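Local coordinates for uncharacterized protein (Corynebacterium diphtheriae NCTC 13129, PDB 3B4Q), which is of unknown function but carries a small helical domain related to the C-terminal region of resuscitation-promoting factor Rpf1, at residues A[42-47]-A[78-83]; A[9-14]-A[23-28]; A[46-51]-A[68-73]; A[27-32]-A[37-42]. All coordinates share one frame; numbering follows the deposited sequence.

Interaction 1 of 4, residues A[42-47]-A[78-83]; sequences LAVDAL and NGFYMA
V44 lies over a face of the F80 ring while L47 comes in at the edge of the same ring. The first of these is a CH-pi contact: V44 CG1 stands 3.9 Å from the ring centroid, only 13° off the normal, so the methyl group sits almost squarely above the middle of the ring. It gets there because CG1 is anti to the backbone N (chi1 168°), which leaves the other branch, CG2, lying against the stem of the phenylalanine, with V44 CG2 3.9 Å from F80 CB.

The remaining contacts are apolar. L47 CG approaches F80 CE2 at 3.8 Å, in the plane of the ring, and the CD2 branch carries the contact on to the next aromatic, L47 CD2 lying 4.0 Å from Y81 CD1. F80 is thus held on a face by one residue and at the rim by another three positions further on, which is the spacing of one helical turn.

The axes of the two short helical segments are 10.1 Å apart at closest approach and run in similar directions, 26° from parallel. Close by, F77 touches A43, V44 and L47, V21 of helix 19-35 meets L47, and Y70 of helix 64-72 packs on both V44 and F80, so that the contact lies buried where helices 39-56, 77-83, 19-35 and 64-72 converge.

Interaction 2 of 4, residues A[9-14]-A[23-28]; sequences TPRDVV and AAVAGA
D12 OD2 is gripped twice by T9, and this ties off the start of the short helix 10-13, whose P10 and R11 lean on V25 and A26. The backbone N-H of T9, the N-cap residue, reaches the anti side of the oxygen at 2.8 Å (T9 N to D12 OD2), nearly in the carboxylate plane. The hydroxyl donates from above that plane, T9 OG1 to D12 OD2 being 2.9 Å. A side chain at the third helical position taking the N-H of the N-cap is half of a capping box.

Apolar contacts centre on V25. P10 CB presses tightly on its CG1, P10 CB to V25 CG1 being 3.4 Å, while V14 CG2 lies 4.0 Å from V25 CB. R11 bends at chi3 (89°) and lays a face of its guanidinium over the methyl of A26, but R11 has a second conformer, which makes this contact less certain.

Q29, one turn beyond V25 on helix 19-35, accepts from R11 N through its OE1. P10 also touches T39 and A43 of helix 39-56, and V13 and V14 reach F77 of helix 77-83, which places helix 10-13 against three longer neighbours.

Interaction 3 of 4, residues A[46-51]-A[68-73]; sequences ALYNAI and AFYQAN
Y48 is the residue of 46-51 that meets helix 64-72, and its partner there is Y70. Before it in the chain, A46 rests on A28 of helix 19-35.

At Y48 the side chain runs out with CG anti to the backbone N (chi1 -179°) and lays its ring flat against that of Y70. The pair forms an offset stack: centroids 4.0 Å apart, planes only 7° from parallel. Y70 CG lies 3.7 Å above the plane of the Y48 ring, over its centre, and in return Y48 CD2 covers the middle of the Y70 ring. The closest atoms are Y48 CG and Y70 CD1, 3.6 Å apart. The planes agree, yet the two side chains cross at about a right angle. The Y70 stem also lies over the face of its partner: Y70 CB makes a CH-pi contact, 4.0 Å from the Y48 centroid.

In this all-helical domain the stack joins helix 39-56 to helix 64-72. The Y70 hydroxyl is hydrogen-bonded to OD1 of D45, one turn before Y48, which fixes the far end of the ring against the same helix.

Further along, I51 touches I88 of helix 85-91. On the partner side, at the end of 68-73, N73 ND2 donates to F69 O at 2.9 Å, in the carbonyl plane and on a lone pair.

Interaction 4 of 4, residues A[27-32]-A[37-42]; sequences GAQEYA and LNTEEL
The turn of a helical hairpin is closed here: helix 19-35 runs into helix 39-56, and A32 and L37 face each other across the bend. L37 N donates to A32 O at 3.0 Å, entering in the carbonyl plane on a lone pair, though the N-H...O angle of 141° shows a bent bond. One residue on, N38 is the N-cap of the second helix, and its OD1 accepts from E41 N at 2.9 Å with a much straighter approach (162°).

Y31 offers its ring to two leucines: L42 CD1 comes in at the edge, 3.7 Å from Y31 CD2, while L37 CD1 approaches Y31 CE2 obliquely at 3.6 Å. The same L42 methyl also lies against A32. Deeper in the crotch A28 CB sits 3.6 Å from the carbonyl L42 O.

T39 is used by both its branches. Its chi1 of -60° sets CG2 anti to the backbone N, where that methyl packs on Q29 CG, and OG1 beside the N, where it touches A32 CB and binds a water that donates to Q29 O at 2.7 Å.

A28 and A32 sit where the backbones are close (A32 CA to L37 CA 4.6 Å, A28 CA to L42 CA 5.6 Å), consistent with their small size. The partial negative charge of N38 OD1 probably suits the positive end of the helix 39-56 dipole.

Helix 39-56 is common to interactions 1, 3 and 4, and helix 19-35 to interactions 2 and 4. Along the chain interaction 2 comes first, sharing G27 and A28 with interaction 4; interactions 1 and 3 then start from overlapping parts of helix 39-56. The centres of interactions 1 and 3 are about 6 Å apart and those of 1 and 2 about 9 Å, whereas interactions 2 and 3 are about 14 Å apart, on opposite sides of the chain's centre. Packing of A28 on A43 and A46 holds the two helices of the hairpin to each other, alongside interaction 1. All four contacts lie in one small all-helical domain, with interaction 1 nearest its centre.

Interaction 1 of 4, residues A[42-47]-A[78-83]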
loop_
_atom_site.group_PDB
_atom_site.type_symbol
_atom_site.label_atom_id
_atom_site.label_comp_id
_atom_site.label_asym_id
_atom_site.label_seq_id
_atom_site.Cartn_x
_atom_site.Cartn_y
_atom_site.Cartn_z
ATOM N N LEU A 42 -3.173 -7.023 -3.790
ATOM C CA LEU A 42 -4.186 -6.001 -3.964
ATOM C C LEU A 42 -3.879 -4.752 -3.122
ATOM O O LEU A 42 -4.062 -3.607 -3.560
ATOM C CB LEU A 42 -5.585 -6.548 -3.629
ATOM C CG LEU A 42 -6.638 -6.786 -4.724
ATOM C CD1 LEU A 42 -7.974 -6.592 -4.070
ATOM C CD2 LEU A 42 -6.526 -5.782 -5.871
ATOM N N ALA A 43 -3.421 -4.974 -1.892
ATOM C CA ALA A 43 -3.076 -3.839 -1.033
ATOM C C ALA A 43 -1.886 -3.023 -1.576
ATOM O O ALA A 43 -1.879 -1.777 -1.516
ATOM C CB ALA A 43 -2.803 -4.314 0.396
ATOM N N VAL A 44 -0.864 -3.697 -2.083
ATOM C CA VAL A 44 0.234 -2.986 -2.745
ATOM C C VAL A 44 -0.307 -2.149 -3.924
ATOM O O VAL A 44 -0.007 -0.951 -4.046
ATOM C CB VAL A 44 1.357 -3.970 -3.224
ATOM C CG1 VAL A 44 2.340 -3.245 -4.184
ATOM C CG2 VAL A 44 2.064 -4.614 -1.999
ATOM N N ASP A 45 -1.128 -2.767 -4.785
ATOM C CA ASP A 45 -1.700 -2.014 -5.933
ATOM C C ASP A 45 -2.524 -0.784 -5.471
ATOM O O ASP A 45 -2.405 0.308 -6.044
ATOM C CB ASP A 45 -2.572 -2.914 -6.783
ATOM C CG ASP A 45 -1.775 -3.984 -7.561
ATOM O OD1 ASP A 45 -0.516 -3.899 -7.634
ATOM O OD2 ASP A 45 -2.437 -4.915 -8.124
ATOM N N ALA A 46 -3.384 -0.980 -4.471
ATOM C CA ALA A 46 -4.252 0.102 -3.960
ATOM C C ALA A 46 -3.404 1.240 -3.370
ATOM O O ALA A 46 -3.675 2.430 -3.617
ATOM C CB ALA A 46 -5.225 -0.437 -2.927
ATOM N N LEU A 47 -2.358 0.900 -2.611
ATOM C CA LEU A 47 -1.552 1.941 -2.006
ATOM C C LEU A 47 -0.696 2.661 -3.078
ATOM O O LEU A 47 -0.558 3.902 -3.071
ATOM C CB LEU A 47 -0.682 1.345 -0.903
ATOM C CG LEU A 47 0.233 2.315 -0.132
ATOM C CD1 LEU A 47 -0.596 3.567 0.305
ATOM C CD2 LEU A 47 0.869 1.605 1.001
ATOM N N ASN A 78 4.492 -5.618 3.386
ATOM C CA ASN A 78 5.360 -4.985 4.393
ATOM C C ASN A 78 6.586 -4.393 3.702
ATOM O O ASN A 78 6.983 -3.267 4.005
ATOM C CB ASN A 78 5.805 -6.019 5.446
ATOM C CG ASN A 78 6.672 -5.396 6.495
ATOM O OD1 ASN A 78 7.911 -5.529 6.466
ATOM N ND2 ASN A 78 6.066 -4.628 7.360
ATOM N N GLY A 79 7.162 -5.126 2.739
ATOM C CA GLY A 79 8.356 -4.625 2.056
ATOM C C GLY A 79 8.051 -3.363 1.270
ATOM O O GLY A 79 8.836 -2.390 1.274
ATOM N N PHE A 80 6.899 -3.360 0.596
ATOM C CA PHE A 80 6.517 -2.193 -0.214
ATOM C C PHE A 80 6.289 -0.964 0.659
ATOM O O PHE A 80 6.772 0.134 0.358
ATOM C CB PHE A 80 5.236 -2.521 -0.988
ATOM C CG PHE A 80 4.662 -1.339 -1.736
ATOM C CD1 PHE A 80 5.263 -0.864 -2.891
ATOM C CD2 PHE A 80 3.519 -0.674 -1.246
ATOM C CE1 PHE A 80 4.749 0.237 -3.579
ATOM C CE2 PHE A 80 3.004 0.429 -1.937
ATOM C CZ PHE A 80 3.629 0.878 -3.119
ATOM N N TYR A 81 5.560 -1.156 1.738
ATOM C CA TYR A 81 5.251 -0.043 2.629
ATOM C C TYR A 81 6.530 0.488 3.271
ATOM O O TYR A 81 6.759 1.706 3.289
ATOM C CB TYR A 81 4.277 -0.489 3.696
ATOM C CG TYR A 81 3.950 0.623 4.680
ATOM C CD1 TYR A 81 3.262 1.789 4.257
ATOM C CD2 TYR A 81 4.356 0.546 6.012
ATOM C CE1 TYR A 81 2.994 2.837 5.162
ATOM C CE2 TYR A 81 4.094 1.573 6.916
ATOM C CZ TYR A 81 3.389 2.709 6.500
ATOM O OH TYR A 81 3.123 3.754 7.412
HETATM N N MSE A 82 7.381 -0.406 3.753
HETATM C CA MSE A 82 8.605 0.050 4.419
HETATM C C MSE A 82 9.523 0.793 3.429
HETATM O O MSE A 82 10.102 1.856 3.767
HETATM C CB MSE A 82 9.317 -1.098 5.164
HETATM C CG MSE A 82 8.482 -1.663 6.329
HETATM SE SE MSE A 82 7.998 -0.311 7.689
HETATM C CE MSE A 82 9.740 -0.098 8.529
ATOM N N ALA A 83 9.605 0.286 2.207
ATOM C CA ALA A 83 10.462 0.905 1.211
ATOM C C ALA A 83 9.966 2.324 0.881
ATOM O O ALA A 83 10.776 3.267 0.634
ATOM C CB ALA A 83 10.448 0.050 -0.030
#

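Interaction 2 of 4, residues A[9-14]-A[23-28]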
loop_
_atom_site.group_PDB
_atom_site.type_symbol
_atom_site.label_atom_id
_atom_site.label_comp_id
_atom_site.label_asym_id
_atom_site.label_seq_id
_atom_site.Cartn_x
_atom_site.Cartn_y
_atom_site.Cartn_z
ATOM N N THR A 9 -1.701 -8.450 8.894
ATOM C CA THR A 9 -2.328 -8.143 7.624
ATOM C C THR A 9 -1.864 -6.747 7.164
ATOM O O THR A 9 -1.305 -5.986 7.955
ATOM C CB THR A 9 -3.860 -8.139 7.737
ATOM O OG1 THR A 9 -4.258 -7.087 8.613
ATOM C CG2 THR A 9 -4.401 -9.484 8.321
ATOM N N PRO A 10 -2.073 -6.403 5.891
ATOM C CA PRO A 10 -1.749 -5.042 5.481
ATOM C C PRO A 10 -2.363 -3.960 6.393
ATOM O O PRO A 10 -1.679 -2.983 6.699
ATOM C CB PRO A 10 -2.311 -4.978 4.067
ATOM C CG PRO A 10 -2.062 -6.409 3.555
ATOM C CD PRO A 10 -2.481 -7.248 4.747
ATOM N N ARG A 11 -3.595 -4.153 6.861
ATOM C CA ARG A 11 -4.188 -3.172 7.786
ATOM C C ARG A 11 -3.382 -3.008 9.068
ATOM O O ARG A 11 -3.279 -1.892 9.589
ATOM C CB ARG A 11 -5.647 -3.493 8.076
ATOM C CG ARG A 11 -6.490 -3.329 6.861
ATOM C CD ARG A 11 -7.918 -3.818 7.080
ATOM N NE ARG A 11 -8.785 -2.766 7.592
ATOM C CZ ARG A 11 -10.076 -2.936 7.874
ATOM N NH1 ARG A 11 -10.803 -1.919 8.344
ATOM N NH2 ARG A 11 -10.649 -4.119 7.675
ATOM N N ASP A 12 -2.780 -4.090 9.554
ATOM C CA ASP A 12 -1.931 -4.005 10.770
ATOM C C ASP A 12 -0.637 -3.274 10.449
ATOM O O ASP A 12 -0.148 -2.472 11.257
ATOM C CB ASP A 12 -1.619 -5.407 11.303
ATOM C CG ASP A 12 -2.878 -6.191 11.615
ATOM O OD1 ASP A 12 -3.759 -5.656 12.336
ATOM O OD2 ASP A 12 -2.989 -7.352 11.153
ATOM N N VAL A 13 -0.051 -3.598 9.293
ATOM C CA VAL A 13 1.180 -2.926 8.864
ATOM C C VAL A 13 1.026 -1.397 8.796
ATOM O O VAL A 13 1.983 -0.656 9.129
ATOM C CB VAL A 13 1.685 -3.512 7.521
ATOM C CG1 VAL A 13 2.914 -2.707 6.986
ATOM C CG2 VAL A 13 1.993 -5.010 7.695
ATOM N N VAL A 14 -0.136 -0.916 8.356
ATOM C CA VAL A 14 -0.311 0.544 8.258
ATOM C C VAL A 14 -1.119 1.147 9.398
ATOM O O VAL A 14 -1.698 2.231 9.242
ATOM C CB VAL A 14 -0.928 0.956 6.895
ATOM C CG1 VAL A 14 0.008 0.547 5.718
ATOM C CG2 VAL A 14 -2.343 0.386 6.742
ATOM N N ALA A 23 -7.213 3.914 4.507
ATOM C CA ALA A 23 -8.406 3.730 3.703
ATOM C C ALA A 23 -8.126 2.869 2.465
ATOM O O ALA A 23 -8.879 1.922 2.159
ATOM C CB ALA A 23 -8.945 5.077 3.252
ATOM N N ALA A 24 -7.040 3.186 1.761
ATOM C CA ALA A 24 -6.749 2.451 0.515
ATOM C C ALA A 24 -6.465 0.981 0.853
ATOM O O ALA A 24 -6.961 0.054 0.176
ATOM C CB ALA A 24 -5.553 3.097 -0.216
ATOM N N VAL A 25 -5.718 0.757 1.936
ATOM C CA VAL A 25 -5.382 -0.620 2.331
ATOM C C VAL A 25 -6.625 -1.389 2.854
ATOM O O VAL A 25 -6.835 -2.564 2.505
ATOM C CB VAL A 25 -4.206 -0.602 3.339
ATOM C CG1 VAL A 25 -3.997 -1.972 3.944
ATOM C CG2 VAL A 25 -2.949 -0.058 2.639
ATOM N N ALA A 26 -7.452 -0.708 3.638
ATOM C CA ALA A 26 -8.683 -1.344 4.156
ATOM C C ALA A 26 -9.580 -1.834 2.997
ATOM O O ALA A 26 -10.130 -2.944 3.051
ATOM C CB ALA A 26 -9.483 -0.368 5.009
ATOM N N GLY A 27 -9.775 -0.961 2.000
ATOM C CA GLY A 27 -10.633 -1.312 0.855
ATOM C C GLY A 27 -10.088 -2.534 0.132
ATOM O O GLY A 27 -10.843 -3.432 -0.261
ATOM N N ALA A 28 -8.765 -2.565 -0.080
ATOM C CA ALA A 28 -8.158 -3.703 -0.774
ATOM C C ALA A 28 -8.317 -4.980 0.039
ATOM O O ALA A 28 -8.645 -6.027 -0.505
ATOM C CB ALA A 28 -6.632 -3.416 -1.028
#

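Interaction 3 of 4, residues A[46-51]-A[68-73]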
loop_
_atom_site.group_PDB
_atom_site.type_symbol
_atom_site.label_atom_id
_atom_site.label_comp_id
_atom_site.label_asym_id
_atom_site.label_seq_id
_atom_site.Cartn_x
_atom_site.Cartn_y
_atom_site.Cartn_z
ATOM N N ALA A 46 -3.384 -0.980 -4.471
ATOM C CA ALA A 46 -4.252 0.102 -3.960
ATOM C C ALA A 46 -3.404 1.240 -3.370
ATOM O O ALA A 46 -3.675 2.430 -3.617
ATOM C CB ALA A 46 -5.225 -0.437 -2.927
ATOM N N LEU A 47 -2.358 0.900 -2.611
ATOM C CA LEU A 47 -1.552 1.941 -2.006
ATOM C C LEU A 47 -0.696 2.661 -3.078
ATOM O O LEU A 47 -0.558 3.902 -3.071
ATOM C CB LEU A 47 -0.682 1.345 -0.903
ATOM C CG LEU A 47 0.233 2.315 -0.132
ATOM C CD1 LEU A 47 -0.596 3.567 0.305
ATOM C CD2 LEU A 47 0.869 1.605 1.001
ATOM N N TYR A 48 -0.135 1.899 -4.014
ATOM C CA TYR A 48 0.604 2.527 -5.086
ATOM C C TYR A 48 -0.328 3.503 -5.833
ATOM O O TYR A 48 0.031 4.650 -6.146
ATOM C CB TYR A 48 1.154 1.462 -6.028
ATOM C CG TYR A 48 1.971 2.022 -7.174
ATOM C CD1 TYR A 48 3.079 2.813 -6.910
ATOM C CD2 TYR A 48 1.641 1.761 -8.491
ATOM C CE1 TYR A 48 3.863 3.340 -7.912
ATOM C CE2 TYR A 48 2.435 2.291 -9.531
ATOM C CZ TYR A 48 3.534 3.084 -9.203
ATOM O OH TYR A 48 4.349 3.641 -10.154
ATOM N N ASN A 49 -1.556 3.065 -6.090
ATOM C CA ASN A 49 -2.448 3.956 -6.795
ATOM C C ASN A 49 -2.765 5.193 -5.979
ATOM O O ASN A 49 -2.809 6.286 -6.542
ATOM C CB ASN A 49 -3.732 3.251 -7.215
ATOM C CG ASN A 49 -4.553 4.101 -8.166
ATOM O OD1 ASN A 49 -4.103 4.454 -9.259
ATOM N ND2 ASN A 49 -5.746 4.468 -7.725
ATOM N N ALA A 50 -2.934 5.040 -4.659
ATOM C CA ALA A 50 -3.247 6.187 -3.802
ATOM C C ALA A 50 -2.128 7.230 -3.849
ATOM O O ALA A 50 -2.374 8.442 -3.864
ATOM C CB ALA A 50 -3.456 5.727 -2.340
ATOM N N ILE A 51 -0.894 6.752 -3.861
ATOM C CA ILE A 51 0.270 7.640 -3.971
ATOM C C ILE A 51 0.200 8.403 -5.298
ATOM O O ILE A 51 0.407 9.622 -5.334
ATOM C CB ILE A 51 1.574 6.853 -3.885
ATOM C CG1 ILE A 51 1.699 6.225 -2.474
ATOM C CG2 ILE A 51 2.778 7.776 -4.272
ATOM C CD1 ILE A 51 2.739 5.085 -2.342
ATOM N N ALA A 68 9.971 2.113 -8.769
ATOM C CA ALA A 68 10.933 1.018 -8.645
ATOM C C ALA A 68 10.615 0.165 -7.437
ATOM O O ALA A 68 10.628 -1.064 -7.516
ATOM C CB ALA A 68 12.340 1.549 -8.544
ATOM N N PHE A 69 10.304 0.826 -6.320
ATOM C CA PHE A 69 9.927 0.054 -5.121
ATOM C C PHE A 69 8.603 -0.742 -5.261
ATOM O O PHE A 69 8.420 -1.803 -4.661
ATOM C CB PHE A 69 9.939 0.928 -3.897
ATOM C CG PHE A 69 11.334 1.224 -3.378
ATOM C CD1 PHE A 69 12.286 0.200 -3.246
ATOM C CD2 PHE A 69 11.696 2.519 -3.010
ATOM C CE1 PHE A 69 13.588 0.463 -2.741
ATOM C CE2 PHE A 69 12.974 2.790 -2.516
ATOM C CZ PHE A 69 13.927 1.760 -2.392
ATOM N N TYR A 70 7.689 -0.229 -6.071
ATOM C CA TYR A 70 6.497 -0.987 -6.431
ATOM C C TYR A 70 6.910 -2.254 -7.177
ATOM O O TYR A 70 6.503 -3.351 -6.823
ATOM C CB TYR A 70 5.575 -0.107 -7.280
ATOM C CG TYR A 70 4.375 -0.807 -7.879
ATOM C CD1 TYR A 70 3.354 -1.320 -7.076
ATOM C CD2 TYR A 70 4.234 -0.904 -9.264
ATOM C CE1 TYR A 70 2.246 -1.953 -7.654
ATOM C CE2 TYR A 70 3.131 -1.495 -9.835
ATOM C CZ TYR A 70 2.144 -2.028 -9.037
ATOM O OH TYR A 70 1.031 -2.638 -9.595
ATOM N N GLN A 71 7.737 -2.098 -8.209
ATOM C CA GLN A 71 8.107 -3.278 -9.015
ATOM C C GLN A 71 8.953 -4.270 -8.209
ATOM O O GLN A 71 8.914 -5.488 -8.449
ATOM C CB GLN A 71 8.818 -2.876 -10.308
ATOM C CG GLN A 71 7.940 -2.004 -11.212
ATOM C CD GLN A 71 6.706 -2.712 -11.809
ATOM O OE1 GLN A 71 6.537 -3.935 -11.694
ATOM N NE2 GLN A 71 5.840 -1.928 -12.460
ATOM N N ALA A 72 9.703 -3.751 -7.249
ATOM C CA ALA A 72 10.526 -4.624 -6.427
ATOM C C ALA A 72 9.748 -5.322 -5.318
ATOM O O ALA A 72 10.292 -6.175 -4.639
ATOM C CB ALA A 72 11.712 -3.865 -5.862
ATOM N N ASN A 73 8.494 -4.915 -5.069
ATOM C CA ASN A 73 7.724 -5.445 -3.962
ATOM C C ASN A 73 6.265 -5.709 -4.308
ATOM O O ASN A 73 5.364 -5.424 -3.498
ATOM C CB ASN A 73 7.790 -4.431 -2.806
ATOM C CG ASN A 73 9.176 -4.305 -2.233
ATOM O OD1 ASN A 73 9.622 -5.150 -1.430
ATOM N ND2 ASN A 73 9.867 -3.257 -2.634
#

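Interaction 4 of 4, residues A[27-32]-A[37-42]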
loop_
_atom_site.group_PDB
_atom_site.type_symbol
_atom_site.label_atom_id
_atom_site.label_comp_id
_atom_site.label_asym_id
_atom_site.label_seq_id
_atom_site.Cartn_x
_atom_site.Cartn_y
_atom_site.Cartn_z
ATOM N N GLY A 27 -9.775 -0.961 2.000
ATOM C CA GLY A 27 -10.633 -1.312 0.855
ATOM C C GLY A 27 -10.088 -2.534 0.132
ATOM O O GLY A 27 -10.843 -3.432 -0.261
ATOM N N ALA A 28 -8.765 -2.565 -0.080
ATOM C CA ALA A 28 -8.158 -3.703 -0.774
ATOM C C ALA A 28 -8.317 -4.980 0.039
ATOM O O ALA A 28 -8.645 -6.027 -0.505
ATOM C CB ALA A 28 -6.632 -3.416 -1.028
ATOM N N GLN A 29 -8.069 -4.904 1.344
ATOM C CA GLN A 29 -8.107 -6.091 2.168
ATOM C C GLN A 29 -9.519 -6.648 2.215
ATOM O O GLN A 29 -9.697 -7.862 2.114
ATOM C CB GLN A 29 -7.545 -5.744 3.556
ATOM C CG GLN A 29 -7.401 -6.905 4.487
ATOM C CD GLN A 29 -6.496 -6.580 5.663
ATOM O OE1 GLN A 29 -5.398 -6.020 5.507
ATOM N NE2 GLN A 29 -6.926 -6.990 6.852
ATOM N N GLU A 30 -10.523 -5.768 2.264
ATOM C CA GLU A 30 -11.945 -6.155 2.314
ATOM C C GLU A 30 -12.316 -6.864 1.010
ATOM O O GLU A 30 -12.904 -7.989 1.020
ATOM C CB GLU A 30 -12.836 -4.907 2.464
ATOM C CG GLU A 30 -12.793 -4.201 3.847
ATOM C CD GLU A 30 -13.565 -2.859 3.892
ATOM O OE1 GLU A 30 -13.841 -2.210 2.826
ATOM O OE2 GLU A 30 -13.904 -2.452 5.020
ATOM N N TYR A 31 -11.996 -6.191 -0.106
ATOM C CA TYR A 31 -12.349 -6.745 -1.442
ATOM C C TYR A 31 -11.624 -8.068 -1.723
ATOM O O TYR A 31 -12.216 -9.070 -2.215
ATOM C CB TYR A 31 -12.119 -5.720 -2.566
ATOM C CG TYR A 31 -12.505 -6.323 -3.891
ATOM C CD1 TYR A 31 -13.826 -6.671 -4.141
ATOM C CD2 TYR A 31 -11.543 -6.667 -4.834
ATOM C CE1 TYR A 31 -14.203 -7.276 -5.366
ATOM C CE2 TYR A 31 -11.914 -7.269 -6.059
ATOM C CZ TYR A 31 -13.236 -7.548 -6.301
ATOM O OH TYR A 31 -13.606 -8.192 -7.460
ATOM N N ALA A 32 -10.344 -8.121 -1.390
ATOM C CA ALA A 32 -9.563 -9.357 -1.603
ATOM C C ALA A 32 -10.183 -10.549 -0.879
ATOM O O ALA A 32 -10.211 -11.680 -1.416
ATOM C CB ALA A 32 -8.112 -9.171 -1.122
ATOM N N LEU A 37 -9.003 -12.882 -3.914
ATOM C CA LEU A 37 -7.790 -12.422 -4.535
ATOM C C LEU A 37 -6.685 -12.345 -3.475
ATOM O O LEU A 37 -6.938 -12.483 -2.263
ATOM C CB LEU A 37 -8.008 -11.079 -5.246
ATOM C CG LEU A 37 -9.248 -11.045 -6.168
ATOM C CD1 LEU A 37 -9.367 -9.716 -6.919
ATOM C CD2 LEU A 37 -9.203 -12.195 -7.147
ATOM N N ASN A 38 -5.464 -12.160 -3.947
ATOM C CA ASN A 38 -4.319 -12.086 -3.049
ATOM C C ASN A 38 -4.327 -10.755 -2.333
ATOM O O ASN A 38 -4.197 -9.708 -2.983
ATOM C CB ASN A 38 -3.005 -12.239 -3.819
ATOM C CG ASN A 38 -1.800 -12.347 -2.879
ATOM O OD1 ASN A 38 -1.309 -11.351 -2.370
ATOM N ND2 ASN A 38 -1.334 -13.577 -2.639
ATOM N N THR A 39 -4.444 -10.807 -1.005
ATOM C CA THR A 39 -4.583 -9.602 -0.171
ATOM C C THR A 39 -3.389 -8.663 -0.278
ATOM O O THR A 39 -3.551 -7.447 -0.439
ATOM C CB THR A 39 -4.838 -9.994 1.305
ATOM O OG1 THR A 39 -6.055 -10.759 1.361
ATOM C CG2 THR A 39 -4.983 -8.774 2.188
ATOM N N GLU A 40 -2.187 -9.219 -0.152
ATOM C CA GLU A 40 -0.995 -8.382 -0.173
ATOM C C GLU A 40 -0.833 -7.718 -1.535
ATOM O O GLU A 40 -0.521 -6.536 -1.627
ATOM C CB GLU A 40 0.233 -9.200 0.263
ATOM C CG GLU A 40 0.172 -9.462 1.758
ATOM C CD GLU A 40 1.484 -9.885 2.341
ATOM O OE1 GLU A 40 1.461 -10.790 3.205
ATOM O OE2 GLU A 40 2.535 -9.325 1.963
ATOM N N GLU A 41 -1.057 -8.469 -2.604
ATOM C CA GLU A 41 -0.887 -7.910 -3.934
ATOM C C GLU A 41 -1.914 -6.776 -4.178
ATOM O O GLU A 41 -1.579 -5.712 -4.731
ATOM C CB GLU A 41 -1.044 -9.007 -4.979
ATOM C CG GLU A 41 -1.012 -8.517 -6.368
ATOM C CD GLU A 41 -0.940 -9.658 -7.370
ATOM O OE1 GLU A 41 -0.475 -10.768 -6.993
ATOM O OE2 GLU A 41 -1.332 -9.431 -8.540
ATOM N N LEU A 42 -3.173 -7.023 -3.790
ATOM C CA LEU A 42 -4.186 -6.001 -3.964
ATOM C C LEU A 42 -3.879 -4.752 -3.122
ATOM O O LEU A 42 -4.062 -3.607 -3.560
ATOM C CB LEU A 42 -5.585 -6.548 -3.629
ATOM C CG LEU A 42 -6.638 -6.786 -4.724
ATOM C CD1 LEU A 42 -7.974 -6.592 -4.070
ATOM C CD2 LEU A 42 -6.526 -5.782 -5.871
HETATM O O HOH W 1 -8.138 -9.944 2.956
#